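Local coordinates for intimin (Escherichia coli O127:H6 str. E2348/69, PDB 6TQD), which probably mediates attachment of the bacterium to host cells as an outer-membrane adhesin whose extracellular passenger is built from Ig-like domains, at residues A[175-179]-A[201-205]. Numbering follows the deposited sequence.
Sequences TLKSD and AVIFV
L176 and S178 pack against F204 between the two sheets of the bacterial Ig-like beta-sandwich. Strand 171-177 belongs to one sheet and strand 197-205 to the other. The axes of the short segments 175-177 and 202-205 come within 9.8 Å of each other at 40°, and no hydrogen bond joins them. The contact is buried. It is mostly side chain on side chain, though the backbone at K177 and S178 also touches the ring of F204. F204 sends this ring across the gap. L176 meets the ring edge. L176 CD2 lies near the ring plane, 3.7 Å from F204 CE2. L176 CD2 also meets V202 CG2 more loosely, at 4.2 Å. L176 thus touches both V202 and F204, the two residues of 202-205 that point toward 175-179. V184 of strand 182-189 also touches L176 and F204, while A122 and A124 add to the cover of F204. The hydroxyl of S178 does not face the ring. With OG anti to the backbone N (chi1 -178°), it hydrogen-bonds to T156 O and K180 N, so the polar end of this buried serine is satisfied. This leaves the methylene to meet F204 in a CH-pi contact: S178 CB sits over the face, 3.6 Å from the F204 ring centroid and 7° off the ring normal.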
ATOM      1  N   THR A 175      -9.458   8.064  21.293  1.00 12.72           N
ATOM      2  CA  THR A 175      -9.977   7.103  22.260  1.00 13.36           C
ATOM      3  C   THR A 175     -11.503   7.058  22.201  1.00 13.77           C
ATOM      4  O   THR A 175     -12.158   8.004  21.758  1.00 15.93           O
ATOM      5  CB  THR A 175      -9.529   7.391  23.701  1.00 18.98           C
ATOM      6  OG1 THR A 175     -10.255   8.508  24.228  1.00 21.06           O
ATOM      7  CG2 THR A 175      -8.027   7.674  23.760  1.00 18.38           C
ATOM      8  N   LEU A 176     -12.047   5.921  22.623  1.00 14.20           N
ATOM      9  CA  LEU A 176     -13.474   5.631  22.601  1.00 14.66           C
ATOM     10  C   LEU A 176     -13.882   5.080  23.961  1.00 16.34           C
ATOM     11  O   LEU A 176     -13.199   4.213  24.503  1.00 15.65           O
ATOM     12  CB  LEU A 176     -13.761   4.583  21.522  1.00 14.91           C
ATOM     13  CG  LEU A 176     -15.230   4.259  21.295  1.00 15.46           C
ATOM     14  CD1 LEU A 176     -15.892   5.378  20.498  1.00 14.44           C
ATOM     15  CD2 LEU A 176     -15.387   2.913  20.601  1.00 15.67           C
ATOM     16  N   LYS A 177     -14.993   5.581  24.499  1.00 16.18           N
ATOM     17  CA  LYS A 177     -15.551   5.108  25.767  1.00 17.12           C
ATOM     18  C   LYS A 177     -17.058   4.982  25.604  1.00 18.84           C
ATOM     19  O   LYS A 177     -17.660   5.622  24.737  1.00 17.58           O
ATOM     20  CB  LYS A 177     -15.259   6.081  26.919  1.00 17.61           C
ATOM     21  CG  LYS A 177     -13.779   6.346  27.161  1.00 20.83           C
ATOM     22  CD  LYS A 177     -13.568   7.477  28.155  1.00 24.28           C
ATOM     23  CE  LYS A 177     -12.087   7.775  28.340  1.00 30.80           C
ATOM     24  NZ  LYS A 177     -11.856   8.889  29.301  1.00 36.32           N
ATOM     25  N   SER A 178     -17.682   4.168  26.452  1.00 20.29           N
ATOM     26  CA  SER A 178     -19.133   4.019  26.374  1.00 21.31           C
ATOM     27  C   SER A 178     -19.702   3.594  27.717  1.00 21.84           C
ATOM     28  O   SER A 178     -19.070   2.831  28.451  1.00 21.58           O
ATOM     29  CB  SER A 178     -19.545   2.989  25.316  1.00 21.20           C
ATOM     30  OG  SER A 178     -20.956   2.900  25.229  1.00 22.46           O
ATOM     31  N   ASP A 179     -20.903   4.098  28.015  1.00 21.72           N
ATOM     32  CA  ASP A 179     -21.699   3.713  29.173  1.00 27.58           C
ATOM     33  C   ASP A 179     -22.741   2.644  28.859  1.00 26.54           C
ATOM     34  O   ASP A 179     -23.525   2.285  29.742  1.00 27.68           O
ATOM     35  CB  ASP A 179     -22.442   4.942  29.718  1.00 36.44           C
ATOM     36  CG  ASP A 179     -21.527   5.925  30.409  1.00 47.13           C
ATOM     37  OD1 ASP A 179     -20.956   5.571  31.465  1.00 52.19           O
ATOM     38  OD2 ASP A 179     -21.376   7.056  29.897  1.00 50.37           O
ATOM     39  N   ALA A 201     -15.411  -4.018  14.535  1.00 18.64           N
ATOM     40  CA  ALA A 201     -16.283  -3.720  15.656  1.00 19.24           C
ATOM     41  C   ALA A 201     -15.586  -4.094  16.951  1.00 21.00           C
ATOM     42  O   ALA A 201     -14.829  -5.067  17.006  1.00 22.57           O
ATOM     43  CB  ALA A 201     -17.580  -4.522  15.540  1.00 19.91           C
ATOM     44  N   VAL A 202     -15.832  -3.296  17.989  1.00 17.64           N
ATOM     45  CA  VAL A 202     -15.457  -3.618  19.357  1.00 18.00           C
ATOM     46  C   VAL A 202     -16.752  -3.738  20.142  1.00 18.91           C
ATOM     47  O   VAL A 202     -17.812  -3.304  19.702  1.00 19.13           O
ATOM     48  CB  VAL A 202     -14.531  -2.562  19.979  1.00 17.40           C
ATOM     49  CG1 VAL A 202     -13.245  -2.442  19.175  1.00 17.57           C
ATOM     50  CG2 VAL A 202     -15.232  -1.212  20.064  1.00 17.29           C
ATOM     51  N   ILE A 203     -16.661  -4.344  21.317  1.00 19.45           N
ATOM     52  CA  ILE A 203     -17.835  -4.586  22.147  1.00 22.08           C
ATOM     53  C   ILE A 203     -17.570  -4.048  23.544  1.00 22.77           C
ATOM     54  O   ILE A 203     -16.532  -4.348  24.145  1.00 22.05           O
ATOM     55  CB  ILE A 203     -18.211  -6.082  22.182  1.00 26.23           C
ATOM     56  CG1 ILE A 203     -19.531  -6.273  22.928  1.00 32.44           C
ATOM     57  CG2 ILE A 203     -17.100  -6.903  22.829  1.00 26.37           C
ATOM     58  CD1 ILE A 203     -20.191  -7.615  22.655  1.00 38.08           C
ATOM     59  N   PHE A 204     -18.522  -3.286  24.076  1.00 20.92           N
ATOM     60  CA  PHE A 204     -18.482  -2.856  25.472  1.00 21.24           C
ATOM     61  C   PHE A 204     -19.364  -3.799  26.280  1.00 22.31           C
ATOM     62  O   PHE A 204     -20.492  -4.104  25.873  1.00 23.31           O
ATOM     63  CB  PHE A 204     -18.959  -1.410  25.599  1.00 21.30           C
ATOM     64  CG  PHE A 204     -17.971  -0.393  25.078  1.00 19.99           C
ATOM     65  CD1 PHE A 204     -16.975   0.113  25.896  1.00 19.64           C
ATOM     66  CD2 PHE A 204     -18.026   0.041  23.762  1.00 19.41           C
ATOM     67  CE1 PHE A 204     -16.071   1.040  25.429  1.00 18.74           C
ATOM     68  CE2 PHE A 204     -17.118   0.967  23.287  1.00 18.50           C
ATOM     69  CZ  PHE A 204     -16.137   1.467  24.116  1.00 18.17           C
ATOM     70  N   VAL A 205     -18.842  -4.265  27.419  1.00 22.64           N
ATOM     71  CA  VAL A 205     -19.433  -5.363  28.175  1.00 24.34           C
ATOM     72  C   VAL A 205     -19.784  -4.904  29.586  1.00 24.83           C
ATOM     73  O   VAL A 205     -19.013  -4.184  30.229  1.00 26.06           O
ATOM     74  CB  VAL A 205     -18.468  -6.570  28.227  1.00 27.70           C
ATOM     75  CG1 VAL A 205     -19.146  -7.779  28.857  1.00 31.92           C
ATOM     76  CG2 VAL A 205     -17.954  -6.912  26.831  1.00 30.18           C
TER